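PDB 2ZCA: putative uncharacterized protein TTHB189 from Thermus thermophilus, which belongs to the CasB/Cse2 family of type I-E CRISPR systems and probably takes part in antiviral defence directed by CRISPR RNA. Local coordinates for residues A[46-51]-A[60-65]; A[56-61]-A[134-139]; A[69-74]-A[117-122]; A[81-86]-A[98-103]. One frame throughout, in Å; residues are numbered along the deposited sequence.

Interaction 1 (A[46-51]-A[60-65]); sequences EPFLAK and EAHYLV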
loop_
_atom_site.group_PDB
_atom_site.type_symbol
_atom_site.label_atom_id
_atom_site.label_comp_id
_atom_site.label_asym_id
_atom_site.label_seq_id
_atom_site.Cartn_x
_atom_site.Cartn_y
_atom_site.Cartn_z
ATOM N N GLU A 46 -15.493 4.057 -1.391
ATOM C CA GLU A 46 -16.236 5.177 -0.820
ATOM C C GLU A 46 -17.125 4.823 0.375
ATOM O O GLU A 46 -17.213 5.595 1.330
ATOM C CB GLU A 46 -17.052 5.882 -1.909
ATOM C CG GLU A 46 -16.194 6.654 -2.914
ATOM C CD GLU A 46 -15.281 7.683 -2.257
ATOM O OE1 GLU A 46 -15.718 8.341 -1.289
ATOM O OE2 GLU A 46 -14.126 7.849 -2.717
ATOM N N PRO A 47 -17.800 3.662 0.340
ATOM C CA PRO A 47 -18.649 3.308 1.484
ATOM C C PRO A 47 -17.825 3.250 2.774
ATOM O O PRO A 47 -18.336 3.502 3.866
ATOM C CB PRO A 47 -19.206 1.947 1.087
ATOM C CG PRO A 47 -19.361 2.089 -0.397
ATOM C CD PRO A 47 -18.040 2.748 -0.790
ATOM N N PHE A 48 -16.545 2.916 2.641
ATOM C CA PHE A 48 -15.660 2.854 3.799
ATOM C C PHE A 48 -15.218 4.260 4.201
ATOM O O PHE A 48 -15.303 4.642 5.369
ATOM C CB PHE A 48 -14.416 2.013 3.488
ATOM C CG PHE A 48 -13.423 1.972 4.618
ATOM C CD1 PHE A 48 -13.569 1.062 5.659
ATOM C CD2 PHE A 48 -12.368 2.879 4.663
ATOM C CE1 PHE A 48 -12.677 1.057 6.735
ATOM C CE2 PHE A 48 -11.469 2.885 5.733
ATOM C CZ PHE A 48 -11.626 1.972 6.771
ATOM N N LEU A 49 -14.745 5.030 3.225
ATOM C CA LEU A 49 -14.273 6.384 3.487
ATOM C C LEU A 49 -15.368 7.266 4.067
ATOM O O LEU A 49 -15.088 8.215 4.799
ATOM C CB LEU A 49 -13.723 7.012 2.201
ATOM C CG LEU A 49 -12.478 6.327 1.622
ATOM C CD1 LEU A 49 -12.101 6.967 0.298
ATOM C CD2 LEU A 49 -11.327 6.436 2.609
ATOM N N ALA A 50 -16.616 6.939 3.748
ATOM C CA ALA A 50 -17.761 7.704 4.231
ATOM C C ALA A 50 -17.898 7.642 5.748
ATOM O O ALA A 50 -18.507 8.524 6.355
ATOM C CB ALA A 50 -19.041 7.196 3.575
ATOM N N LYS A 51 -17.332 6.603 6.355
ATOM C CA LYS A 51 -17.400 6.420 7.806
ATOM C C LYS A 51 -16.453 7.338 8.569
ATOM O O LYS A 51 -16.456 7.353 9.800
ATOM C CB LYS A 51 -17.080 4.970 8.177
ATOM C CG LYS A 51 -18.016 3.934 7.582
ATOM C CD LYS A 51 -17.613 2.532 8.018
ATOM C CE LYS A 51 -18.513 1.467 7.406
ATOM N NZ LYS A 51 -19.936 1.629 7.816
ATOM N N GLU A 60 -6.745 8.982 -1.403
ATOM C CA GLU A 60 -5.884 8.382 -2.417
ATOM C C GLU A 60 -5.017 7.274 -1.816
ATOM O O GLU A 60 -4.753 6.263 -2.468
ATOM C CB GLU A 60 -5.024 9.466 -3.069
ATOM C CG GLU A 60 -5.869 10.586 -3.670
ATOM C CD GLU A 60 -5.050 11.700 -4.291
ATOM O OE1 GLU A 60 -3.941 11.974 -3.793
ATOM O OE2 GLU A 60 -5.528 12.318 -5.265
ATOM N N ALA A 61 -4.594 7.451 -0.568
ATOM C CA ALA A 61 -3.778 6.432 0.092
ATOM C C ALA A 61 -4.579 5.136 0.188
ATOM O O ALA A 61 -4.052 4.052 -0.059
ATOM C CB ALA A 61 -3.365 6.897 1.484
ATOM N N HIS A 62 -5.856 5.248 0.551
ATOM C CA HIS A 62 -6.708 4.068 0.658
ATOM C C HIS A 62 -6.867 3.378 -0.697
ATOM O O HIS A 62 -6.797 2.150 -0.791
ATOM C CB HIS A 62 -8.094 4.436 1.199
ATOM C CG HIS A 62 -8.114 4.763 2.660
ATOM N ND1 HIS A 62 -7.633 5.950 3.167
ATOM C CD2 HIS A 62 -8.589 4.067 3.721
ATOM C CE1 HIS A 62 -7.817 5.976 4.475
ATOM N NE2 HIS A 62 -8.396 4.845 4.837
ATOM N N TYR A 63 -7.093 4.165 -1.745
ATOM C CA TYR A 63 -7.254 3.589 -3.078
ATOM C C TYR A 63 -5.997 2.863 -3.532
ATOM O O TYR A 63 -6.076 1.796 -4.140
ATOM C CB TYR A 63 -7.609 4.674 -4.097
ATOM C CG TYR A 63 -9.081 5.028 -4.114
ATOM C CD1 TYR A 63 -10.008 4.197 -4.741
ATOM C CD2 TYR A 63 -9.547 6.171 -3.471
ATOM C CE1 TYR A 63 -11.368 4.493 -4.725
ATOM C CE2 TYR A 63 -10.902 6.475 -3.448
ATOM C CZ TYR A 63 -11.806 5.630 -4.077
ATOM O OH TYR A 63 -13.150 5.922 -4.042
ATOM N N LEU A 64 -4.833 3.436 -3.242
ATOM C CA LEU A 64 -3.591 2.799 -3.659
ATOM C C LEU A 64 -3.368 1.487 -2.910
ATOM O O LEU A 64 -2.955 0.491 -3.506
ATOM C CB LEU A 64 -2.396 3.744 -3.453
ATOM C CG LEU A 64 -1.008 3.195 -3.821
ATOM C CD1 LEU A 64 -0.992 2.713 -5.263
ATOM C CD2 LEU A 64 0.040 4.284 -3.620
ATOM N N VAL A 65 -3.644 1.478 -1.608
ATOM C CA VAL A 65 -3.468 0.261 -0.820
ATOM C C VAL A 65 -4.432 -0.834 -1.276
ATOM O O VAL A 65 -4.067 -2.004 -1.317
ATOM C CB VAL A 65 -3.646 0.536 0.689
ATOM C CG1 VAL A 65 -3.695 -0.776 1.466
ATOM C CG2 VAL A 65 -2.480 1.388 1.189
#
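With CG of H62 anti to its carbonyl carbon (chi1 -73°), the imidazole leans from helix 56-71 toward helix 42-49, where L49, its first torsion of the same kind, sends CD2 over one face of the ring. The methyl sits almost on the ring normal: L49 CD2 lies 3.7 Å from the centroid of the H62 ring, a CH-pi contact in which the two side chains run past each other in opposite directions. The F48 ring meets the same imidazole rim to rim, F48 CE2 lying 3.7 Å from H62 CD2 with the planes 43° apart. The rotation of the imidazole is also fixed by its own helix, since H62 ND1 is hydrogen-bonded to the backbone O of E58. One turn nearer the start of helix 42-49, E46 bends at chi2 and brings its carboxylate to the edge of Y63. The phenol donates a short hydrogen bond from Y63 OH to E46 OE2, 2.5 Å, which reaches the oxygen on its anti side and slightly out of the carboxylate plane. The other methyl of L49, CD1, packs 4.0 Å from Y63 CE2. W54 and F7 meet the H62 ring edge-to-face, and W10 joins F7 at F48. The arrangement is that of an aromatic-rich core between consecutive helices of an all-helical fold, with one tyrosine-carboxylate bond at its border.

Interaction 2 (A[56-61]-A[134-139]); sequences QEEREA and DLLRWF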
loop_
_atom_site.group_PDB
_atom_site.type_symbol
_atom_site.label_atom_id
_atom_site.label_comp_id
_atom_site.label_asym_id
_atom_site.label_seq_id
_atom_site.Cartn_x
_atom_site.Cartn_y
_atom_site.Cartn_z
ATOM N N GLN A 56 -8.173 14.664 0.656
ATOM C CA GLN A 56 -7.996 13.972 -0.618
ATOM C C GLN A 56 -6.775 13.047 -0.643
ATOM O O GLN A 56 -6.874 11.904 -1.087
ATOM C CB GLN A 56 -7.906 14.991 -1.763
ATOM C CG GLN A 56 -7.784 14.382 -3.163
ATOM C CD GLN A 56 -8.890 13.385 -3.485
ATOM O OE1 GLN A 56 -10.004 13.479 -2.965
ATOM N NE2 GLN A 56 -8.589 12.432 -4.363
ATOM N N GLU A 57 -5.628 13.533 -0.167
ATOM C CA GLU A 57 -4.411 12.716 -0.161
ATOM C C GLU A 57 -4.612 11.428 0.634
ATOM O O GLU A 57 -4.038 10.388 0.306
ATOM C CB GLU A 57 -3.225 13.494 0.435
ATOM C CG GLU A 57 -3.294 13.699 1.947
ATOM C CD GLU A 57 -2.003 14.254 2.533
ATOM O OE1 GLU A 57 -1.605 15.374 2.146
ATOM O OE2 GLU A 57 -1.385 13.570 3.381
ATOM N N GLU A 58 -5.418 11.503 1.688
ATOM C CA GLU A 58 -5.680 10.332 2.515
ATOM C C GLU A 58 -6.614 9.358 1.799
ATOM O O GLU A 58 -6.475 8.145 1.938
ATOM C CB GLU A 58 -6.275 10.760 3.858
ATOM C CG GLU A 58 -5.350 11.667 4.657
ATOM C CD GLU A 58 -5.949 12.097 5.980
ATOM O OE1 GLU A 58 -7.048 12.689 5.975
ATOM O OE2 GLU A 58 -5.315 11.846 7.029
ATOM N N ARG A 59 -7.577 9.883 1.044
ATOM C CA ARG A 59 -8.474 9.005 0.299
ATOM C C ARG A 59 -7.628 8.252 -0.729
ATOM O O ARG A 59 -7.762 7.040 -0.900
ATOM C CB ARG A 59 -9.561 9.808 -0.429
ATOM C CG ARG A 59 -10.630 10.401 0.480
ATOM C CD ARG A 59 -11.800 10.957 -0.335
ATOM N NE ARG A 59 -11.521 12.287 -0.863
ATOM C CZ ARG A 59 -11.706 13.416 -0.184
ATOM N NH1 ARG A 59 -12.181 13.380 1.051
ATOM N NH2 ARG A 59 -11.408 14.581 -0.738
ATOM N N GLU A 60 -6.745 8.982 -1.403
ATOM C CA GLU A 60 -5.884 8.382 -2.417
ATOM C C GLU A 60 -5.017 7.274 -1.816
ATOM O O GLU A 60 -4.753 6.263 -2.468
ATOM C CB GLU A 60 -5.024 9.466 -3.069
ATOM C CG GLU A 60 -5.869 10.586 -3.670
ATOM C CD GLU A 60 -5.050 11.700 -4.291
ATOM O OE1 GLU A 60 -3.941 11.974 -3.793
ATOM O OE2 GLU A 60 -5.528 12.318 -5.265
ATOM N N ALA A 61 -4.594 7.451 -0.568
ATOM C CA ALA A 61 -3.778 6.432 0.092
ATOM C C ALA A 61 -4.579 5.136 0.188
ATOM O O ALA A 61 -4.052 4.052 -0.059
ATOM C CB ALA A 61 -3.365 6.897 1.484
ATOM N N ASP A 134 1.327 3.848 7.291
ATOM C CA ASP A 134 2.550 4.540 6.912
ATOM C C ASP A 134 2.326 5.526 5.767
ATOM O O ASP A 134 2.805 6.656 5.813
ATOM C CB ASP A 134 3.640 3.534 6.528
ATOM C CG ASP A 134 4.155 2.750 7.718
ATOM O OD1 ASP A 134 3.940 3.206 8.864
ATOM O OD2 ASP A 134 4.788 1.691 7.508
ATOM N N LEU A 135 1.591 5.105 4.743
ATOM C CA LEU A 135 1.329 5.980 3.604
ATOM C C LEU A 135 0.548 7.222 4.051
ATOM O O LEU A 135 0.773 8.328 3.559
ATOM C CB LEU A 135 0.552 5.212 2.527
ATOM C CG LEU A 135 0.326 5.917 1.184
ATOM C CD1 LEU A 135 1.660 6.368 0.592
ATOM C CD2 LEU A 135 -0.389 4.967 0.234
ATOM N N LEU A 136 -0.367 7.036 4.993
ATOM C CA LEU A 136 -1.157 8.150 5.502
ATOM C C LEU A 136 -0.292 9.214 6.177
ATOM O O LEU A 136 -0.649 10.391 6.200
ATOM C CB LEU A 136 -2.201 7.639 6.497
ATOM C CG LEU A 136 -3.413 6.927 5.897
ATOM C CD1 LEU A 136 -4.215 6.229 6.993
ATOM C CD2 LEU A 136 -4.276 7.950 5.171
ATOM N N ARG A 137 0.854 8.804 6.712
ATOM C CA ARG A 137 1.746 9.730 7.408
ATOM C C ARG A 137 3.025 10.005 6.617
ATOM O O ARG A 137 3.973 10.590 7.133
ATOM C CB ARG A 137 2.113 9.146 8.773
ATOM C CG ARG A 137 0.911 8.849 9.667
ATOM C CD ARG A 137 1.335 8.069 10.901
ATOM N NE ARG A 137 1.794 6.719 10.572
ATOM C CZ ARG A 137 2.453 5.929 11.416
ATOM N NH1 ARG A 137 2.733 6.358 12.641
ATOM N NH2 ARG A 137 2.837 4.713 11.037
ATOM N N TRP A 138 3.029 9.605 5.354
ATOM C CA TRP A 138 4.206 9.757 4.507
ATOM C C TRP A 138 4.711 11.181 4.315
ATOM O O TRP A 138 5.914 11.401 4.166
ATOM C CB TRP A 138 3.926 9.125 3.140
ATOM C CG TRP A 138 5.155 8.905 2.308
ATOM C CD1 TRP A 138 5.666 9.740 1.354
ATOM C CD2 TRP A 138 6.026 7.770 2.357
ATOM N NE1 TRP A 138 6.803 9.189 0.803
ATOM C CE2 TRP A 138 7.045 7.981 1.402
ATOM C CE3 TRP A 138 6.043 6.592 3.117
ATOM C CZ2 TRP A 138 8.072 7.058 1.188
ATOM C CZ3 TRP A 138 7.070 5.671 2.901
ATOM C CH2 TRP A 138 8.068 5.914 1.943
ATOM N N PHE A 139 3.804 12.150 4.337
ATOM C CA PHE A 139 4.200 13.530 4.108
ATOM C C PHE A 139 4.481 14.375 5.337
ATOM O O PHE A 139 4.478 15.606 5.275
ATOM C CB PHE A 139 3.161 14.179 3.208
ATOM C CG PHE A 139 2.945 13.417 1.938
ATOM C CD1 PHE A 139 3.972 13.308 1.004
ATOM C CD2 PHE A 139 1.754 12.737 1.712
ATOM C CE1 PHE A 139 3.817 12.524 -0.137
ATOM C CE2 PHE A 139 1.588 11.950 0.575
ATOM C CZ PHE A 139 2.624 11.843 -0.350
HETATM O O HOH W 1 1.088 12.558 5.487
#
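The start of helix 56-71 lies close against the end of helix 128-136, with the CA atoms of E58 and L136 5.8 Å apart and those of A61 and L135 at a similar spacing. The small side chain of A61 probably helps the helices come this close: L135 CD2 rests 3.7 Å from A61 CA, and L136 CD2 touches A61 CB from the neighbouring position. The same L136 methyl reaches the stem of E58, packing 3.7 Å from E58 CB, with the two side chains crossing at about a right angle. E58 uses its aliphatic part here, while its OE1 accepts a bond from the backbone N of R55. In this all-helical protein the contact joins two helices far apart in sequence, and L135 continues inward to I111 and L115 of helix 111-121. At the outer side, E57 takes a chi1 of 72°, which puts CG between the backbone N and the carbonyl carbon and carries the carboxylate to the turn after helix 128-136. There E57 OE2 lies at the edge of the F139 ring, 3.7 Å from CD2, with the carboxylate steeply inclined to the ring. A water accepts from F139 N (3.0 Å) and donates to L136 O (2.9 Å), and adds a weak bond to E57 OE2. The main partner of that carboxylate is R55, through a salt bridge, while R108 makes a cation-pi contact with F139.

Interaction 3 (A[69-74]-A[117-122]); sequences YALKDG and QAVALV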
loop_
_atom_site.group_PDB
_atom_site.type_symbol
_atom_site.label_atom_id
_atom_site.label_comp_id
_atom_site.label_asym_id
_atom_site.label_seq_id
_atom_site.Cartn_x
_atom_site.Cartn_y
_atom_site.Cartn_z
ATOM N N TYR A 69 -3.212 -4.347 -2.615
ATOM C CA TYR A 69 -3.742 -5.514 -1.917
ATOM C C TYR A 69 -4.252 -6.500 -2.968
ATOM O O TYR A 69 -4.010 -7.701 -2.879
ATOM C CB TYR A 69 -4.870 -5.065 -0.975
ATOM C CG TYR A 69 -5.643 -6.164 -0.278
ATOM C CD1 TYR A 69 -6.749 -6.766 -0.885
ATOM C CD2 TYR A 69 -5.309 -6.557 1.014
ATOM C CE1 TYR A 69 -7.509 -7.728 -0.208
ATOM C CE2 TYR A 69 -6.057 -7.515 1.696
ATOM C CZ TYR A 69 -7.156 -8.094 1.082
ATOM O OH TYR A 69 -7.901 -9.027 1.771
ATOM N N ALA A 70 -4.951 -5.980 -3.973
ATOM C CA ALA A 70 -5.475 -6.818 -5.043
ATOM C C ALA A 70 -4.338 -7.434 -5.862
ATOM O O ALA A 70 -4.405 -8.608 -6.242
ATOM C CB ALA A 70 -6.395 -5.994 -5.943
ATOM N N LEU A 71 -3.301 -6.646 -6.134
ATOM C CA LEU A 71 -2.153 -7.121 -6.900
ATOM C C LEU A 71 -1.554 -8.361 -6.240
ATOM O O LEU A 71 -1.122 -9.299 -6.923
ATOM C CB LEU A 71 -1.085 -6.023 -6.999
ATOM C CG LEU A 71 0.247 -6.403 -7.660
ATOM C CD1 LEU A 71 0.017 -6.740 -9.129
ATOM C CD2 LEU A 71 1.241 -5.253 -7.527
ATOM N N LYS A 72 -1.540 -8.360 -4.908
ATOM C CA LYS A 72 -1.001 -9.472 -4.135
ATOM C C LYS A 72 -2.096 -10.468 -3.758
ATOM O O LYS A 72 -1.904 -11.336 -2.904
ATOM C CB LYS A 72 -0.308 -8.941 -2.871
ATOM C CG LYS A 72 1.056 -8.304 -3.133
ATOM C CD LYS A 72 2.110 -9.375 -3.417
ATOM C CE LYS A 72 3.474 -8.767 -3.733
ATOM N NZ LYS A 72 4.513 -9.812 -3.951
ATOM N N ASP A 73 -3.246 -10.332 -4.408
ATOM C CA ASP A 73 -4.385 -11.214 -4.171
ATOM C C ASP A 73 -4.765 -11.300 -2.691
ATOM O O ASP A 73 -5.132 -12.365 -2.190
ATOM C CB ASP A 73 -4.078 -12.611 -4.722
ATOM C CG ASP A 73 -5.330 -13.406 -5.021
ATOM O OD1 ASP A 73 -6.208 -12.876 -5.738
ATOM O OD2 ASP A 73 -5.436 -14.559 -4.548
ATOM N N GLY A 74 -4.664 -10.169 -1.997
ATOM C CA GLY A 74 -5.014 -10.112 -0.588
ATOM C C GLY A 74 -4.117 -10.867 0.376
ATOM O O GLY A 74 -4.520 -11.157 1.501
ATOM N N GLN A 117 5.687 -0.168 -7.862
ATOM C CA GLN A 117 6.859 -0.882 -8.349
ATOM C C GLN A 117 7.514 -1.730 -7.255
ATOM O O GLN A 117 7.936 -2.862 -7.504
ATOM C CB GLN A 117 7.867 0.117 -8.921
ATOM C CG GLN A 117 9.151 -0.513 -9.430
ATOM C CD GLN A 117 10.111 0.513 -9.997
ATOM O OE1 GLN A 117 9.931 1.002 -11.114
ATOM N NE2 GLN A 117 11.133 0.859 -9.219
ATOM N N ALA A 118 7.592 -1.187 -6.043
ATOM C CA ALA A 118 8.211 -1.900 -4.925
ATOM C C ALA A 118 7.411 -3.131 -4.500
ATOM O O ALA A 118 7.980 -4.180 -4.205
ATOM C CB ALA A 118 8.381 -0.964 -3.747
ATOM N N VAL A 119 6.090 -2.996 -4.448
ATOM C CA VAL A 119 5.241 -4.118 -4.071
ATOM C C VAL A 119 5.318 -5.195 -5.153
ATOM O O VAL A 119 5.359 -6.385 -4.853
ATOM C CB VAL A 119 3.768 -3.657 -3.873
ATOM C CG1 VAL A 119 2.861 -4.854 -3.637
ATOM C CG2 VAL A 119 3.685 -2.716 -2.685
ATOM N N ALA A 120 5.355 -4.775 -6.416
ATOM C CA ALA A 120 5.428 -5.725 -7.523
ATOM C C ALA A 120 6.781 -6.431 -7.552
ATOM O O ALA A 120 6.912 -7.537 -8.079
ATOM C CB ALA A 120 5.189 -5.001 -8.847
ATOM N N LEU A 121 7.786 -5.784 -6.975
ATOM C CA LEU A 121 9.138 -6.322 -6.953
ATOM C C LEU A 121 9.357 -7.404 -5.896
ATOM O O LEU A 121 10.059 -8.385 -6.145
ATOM C CB LEU A 121 10.131 -5.179 -6.722
ATOM C CG LEU A 121 11.626 -5.490 -6.786
ATOM C CD1 LEU A 121 11.988 -6.035 -8.161
ATOM C CD2 LEU A 121 12.406 -4.216 -6.498
ATOM N N VAL A 122 8.760 -7.236 -4.720
ATOM C CA VAL A 122 8.955 -8.215 -3.656
ATOM C C VAL A 122 8.205 -9.522 -3.864
ATOM O O VAL A 122 7.224 -9.587 -4.608
ATOM C CB VAL A 122 8.564 -7.646 -2.270
ATOM C CG1 VAL A 122 9.322 -6.345 -2.014
ATOM C CG2 VAL A 122 7.064 -7.429 -2.186
#
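K72 reaches across from the end of helix 56-71 to the end of helix 111-121, and its ammonium group donates a hydrogen bond to a backbone carbonyl, K72 NZ to V122 O, 2.8 Å. This joins the C-terminal ends of two helices in the all-helical Cse2 fold. The donor approaches from well above the carbonyl plane, 48° out of it, and not on a lone pair. On its way the lysine chain bends at chi2 (-75°), is extended beyond, and crosses V119 at a slant: K72 CG packs 3.9 Å from V119 CG1, and K72 CE comes within 3.2 Å of V119 O. One residue earlier, L71 CD2 touches both V119 CG1 and A120 CB, 4.2 Å from each. The lysine nitrogen has a second carbonyl partner in G124 O, so its charge is shared by two oxygens just beyond helix 111-121, where the helix dipole would probably favour a cation. What places K72 is the way its helix ends: D73, with positive phi, is the C-prime residue of a Schellman motif in which G74 N bonds to Y69 O and D73 N to A70 O. Farther out, R24 forms a salt bridge with D73, and V122 is backed by L82, A85 and L86 of helix 82-90. Behind the turn, G74 CA lies over the centre of the Y69 ring, 3.3 Å above its plane.

Interaction 4 (A[81-86]-A[98-103]); sequences TLARAL and KRFLAL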
loop_
_atom_site.group_PDB
_atom_site.type_symbol
_atom_site.label_atom_id
_atom_site.label_comp_id
_atom_site.label_asym_id
_atom_site.label_seq_id
_atom_site.Cartn_x
_atom_site.Cartn_y
_atom_site.Cartn_z
ATOM N N THR A 81 6.658 -6.141 6.843
ATOM C CA THR A 81 6.501 -4.834 6.207
ATOM C C THR A 81 7.163 -4.801 4.845
ATOM O O THR A 81 8.033 -5.623 4.545
ATOM C CB THR A 81 7.120 -3.716 7.063
ATOM O OG1 THR A 81 8.540 -3.894 7.118
ATOM C CG2 THR A 81 6.553 -3.747 8.470
ATOM N N LEU A 82 6.753 -3.845 4.016
ATOM C CA LEU A 82 7.327 -3.714 2.690
ATOM C C LEU A 82 8.839 -3.539 2.791
ATOM O O LEU A 82 9.585 -4.102 1.994
ATOM C CB LEU A 82 6.713 -2.518 1.950
ATOM C CG LEU A 82 7.273 -2.245 0.548
ATOM C CD1 LEU A 82 7.217 -3.512 -0.301
ATOM C CD2 LEU A 82 6.467 -1.136 -0.114
ATOM N N ALA A 83 9.294 -2.769 3.781
ATOM C CA ALA A 83 10.728 -2.544 3.951
ATOM C C ALA A 83 11.461 -3.855 4.211
ATOM O O ALA A 83 12.536 -4.087 3.660
ATOM C CB ALA A 83 10.985 -1.566 5.099
ATOM N N ARG A 84 10.887 -4.704 5.059
ATOM C CA ARG A 84 11.503 -5.990 5.357
ATOM C C ARG A 84 11.467 -6.885 4.118
ATOM O O ARG A 84 12.435 -7.581 3.815
ATOM C CB ARG A 84 10.787 -6.657 6.537
ATOM C CG ARG A 84 11.088 -5.966 7.868
ATOM C CD ARG A 84 10.133 -6.358 8.992
ATOM N NE ARG A 84 10.476 -5.665 10.234
ATOM C CZ ARG A 84 9.703 -5.625 11.317
ATOM N NH1 ARG A 84 8.527 -6.241 11.325
ATOM N NH2 ARG A 84 10.108 -4.965 12.395
ATOM N N ALA A 85 10.354 -6.852 3.392
ATOM C CA ALA A 85 10.219 -7.656 2.183
ATOM C C ALA A 85 11.233 -7.217 1.130
ATOM O O ALA A 85 11.736 -8.043 0.361
ATOM C CB ALA A 85 8.802 -7.539 1.626
ATOM N N LEU A 86 11.524 -5.919 1.082
ATOM C CA LEU A 86 12.493 -5.402 0.124
ATOM C C LEU A 86 13.899 -5.855 0.497
ATOM O O LEU A 86 14.703 -6.179 -0.377
ATOM C CB LEU A 86 12.425 -3.872 0.050
ATOM C CG LEU A 86 11.250 -3.317 -0.771
ATOM C CD1 LEU A 86 11.088 -1.817 -0.540
ATOM C CD2 LEU A 86 11.489 -3.612 -2.251
ATOM N N LYS A 98 18.892 0.294 -4.126
ATOM C CA LYS A 98 18.781 1.622 -4.716
ATOM C C LYS A 98 17.311 1.968 -4.946
ATOM O O LYS A 98 16.917 3.132 -4.857
ATOM C CB LYS A 98 19.553 1.695 -6.036
ATOM C CG LYS A 98 21.062 1.596 -5.872
ATOM C CD LYS A 98 21.773 1.698 -7.213
ATOM C CE LYS A 98 23.286 1.627 -7.050
ATOM N NZ LYS A 98 23.804 2.723 -6.186
ATOM N N ARG A 99 16.501 0.960 -5.255
ATOM C CA ARG A 99 15.077 1.201 -5.459
ATOM C C ARG A 99 14.452 1.538 -4.113
ATOM O O ARG A 99 13.583 2.402 -4.017
ATOM C CB ARG A 99 14.386 -0.029 -6.053
ATOM C CG ARG A 99 14.686 -0.264 -7.519
ATOM C CD ARG A 99 13.636 -1.173 -8.147
ATOM N NE ARG A 99 13.857 -1.367 -9.578
ATOM C CZ ARG A 99 14.847 -2.090 -10.091
ATOM N NH1 ARG A 99 15.714 -2.697 -9.290
ATOM N NH2 ARG A 99 14.974 -2.202 -11.407
ATOM N N PHE A 100 14.901 0.843 -3.073
ATOM C CA PHE A 100 14.392 1.084 -1.730
ATOM C C PHE A 100 14.704 2.519 -1.308
ATOM O O PHE A 100 13.832 3.233 -0.820
ATOM C CB PHE A 100 15.021 0.098 -0.738
ATOM C CG PHE A 100 14.723 0.415 0.703
ATOM C CD1 PHE A 100 13.417 0.370 1.186
ATOM C CD2 PHE A 100 15.747 0.782 1.573
ATOM C CE1 PHE A 100 13.134 0.687 2.511
ATOM C CE2 PHE A 100 15.474 1.104 2.907
ATOM C CZ PHE A 100 14.163 1.056 3.375
ATOM N N LEU A 101 15.944 2.952 -1.495
ATOM C CA LEU A 101 16.297 4.319 -1.112
ATOM C C LEU A 101 15.505 5.361 -1.897
ATOM O O LEU A 101 15.100 6.383 -1.343
ATOM C CB LEU A 101 17.799 4.552 -1.281
ATOM C CG LEU A 101 18.642 3.727 -0.299
ATOM C CD1 LEU A 101 20.121 3.968 -0.561
ATOM C CD2 LEU A 101 18.285 4.100 1.132
ATOM N N ALA A 102 15.276 5.101 -3.182
ATOM C CA ALA A 102 14.516 6.028 -4.018
ATOM C C ALA A 102 13.069 6.086 -3.541
ATOM O O ALA A 102 12.394 7.110 -3.676
ATOM C CB ALA A 102 14.572 5.591 -5.479
ATOM N N LEU A 103 12.592 4.975 -2.993
ATOM C CA LEU A 103 11.234 4.911 -2.473
ATOM C C LEU A 103 11.146 5.826 -1.252
ATOM O O LEU A 103 10.224 6.636 -1.128
ATOM C CB LEU A 103 10.887 3.470 -2.091
ATOM C CG LEU A 103 9.507 3.238 -1.478
ATOM C CD1 LEU A 103 8.437 3.799 -2.395
ATOM C CD2 LEU A 103 9.303 1.748 -1.241
#
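L86 is the chief bump on helix 82-90: its CD1 lodges against both F100 and L103, two residues that lie one turn apart on helix 96-104. The methyl, L86 CD1, comes to 3.6 Å from F100 CD1, at the edge of the ring and near its plane, and also touches L103 CD2 at 4.0 Å. The segments run nearly antiparallel, at 159°, with their axes 10.9 Å apart, a separation filled by these large side chains. F100 holds CG anti to its backbone N (chi1 171°), which projects the ring across to the other helix; there its far end settles by the small side chain of A83, with F100 CE1 4.0 Å from A83 CB. The shallow site at A83 thus receives the ring, while the larger L86 borders it one turn on. L103 completes the fit from the opposite helix, its methyl resting also against L82, with L103 CD2 4.2 Å from L82 CD2; the leucines cross at a slant. Around this core, Y153 of helix 144-155 stacks on F100, and W149 of the same helix touches both L82 and L103. At the start of helix 82-90, T81 serves as N-cap, its OG1 accepting from R84 N. The touching groups are all hydrocarbon and all buried, so the two helices are held here by shape and by the exclusion of water, with no directional bond between the segments to fix their register.

The four contacts spread across a compact all-helical chain. Helix 56-71 is the common element: interactions 1 and 2 share E60 and A61 near its start, and interaction 3 uses its end, with centres 18 Å from both. Interactions 1 and 2 also touch, through L49 with R59 and H62 with L136. Interaction 4 joins helices 82-90 and 96-104, about 24 Å from interaction 1 and across the chain's centre. It meets interaction 3, 13 Å away, through V122 against L86, and interaction 2 through W138. Along the sequence, interaction 1 comes first, whereas interactions 2 and 3 span longer loops that include interaction 4, so local and distant helix pairs form one connected core.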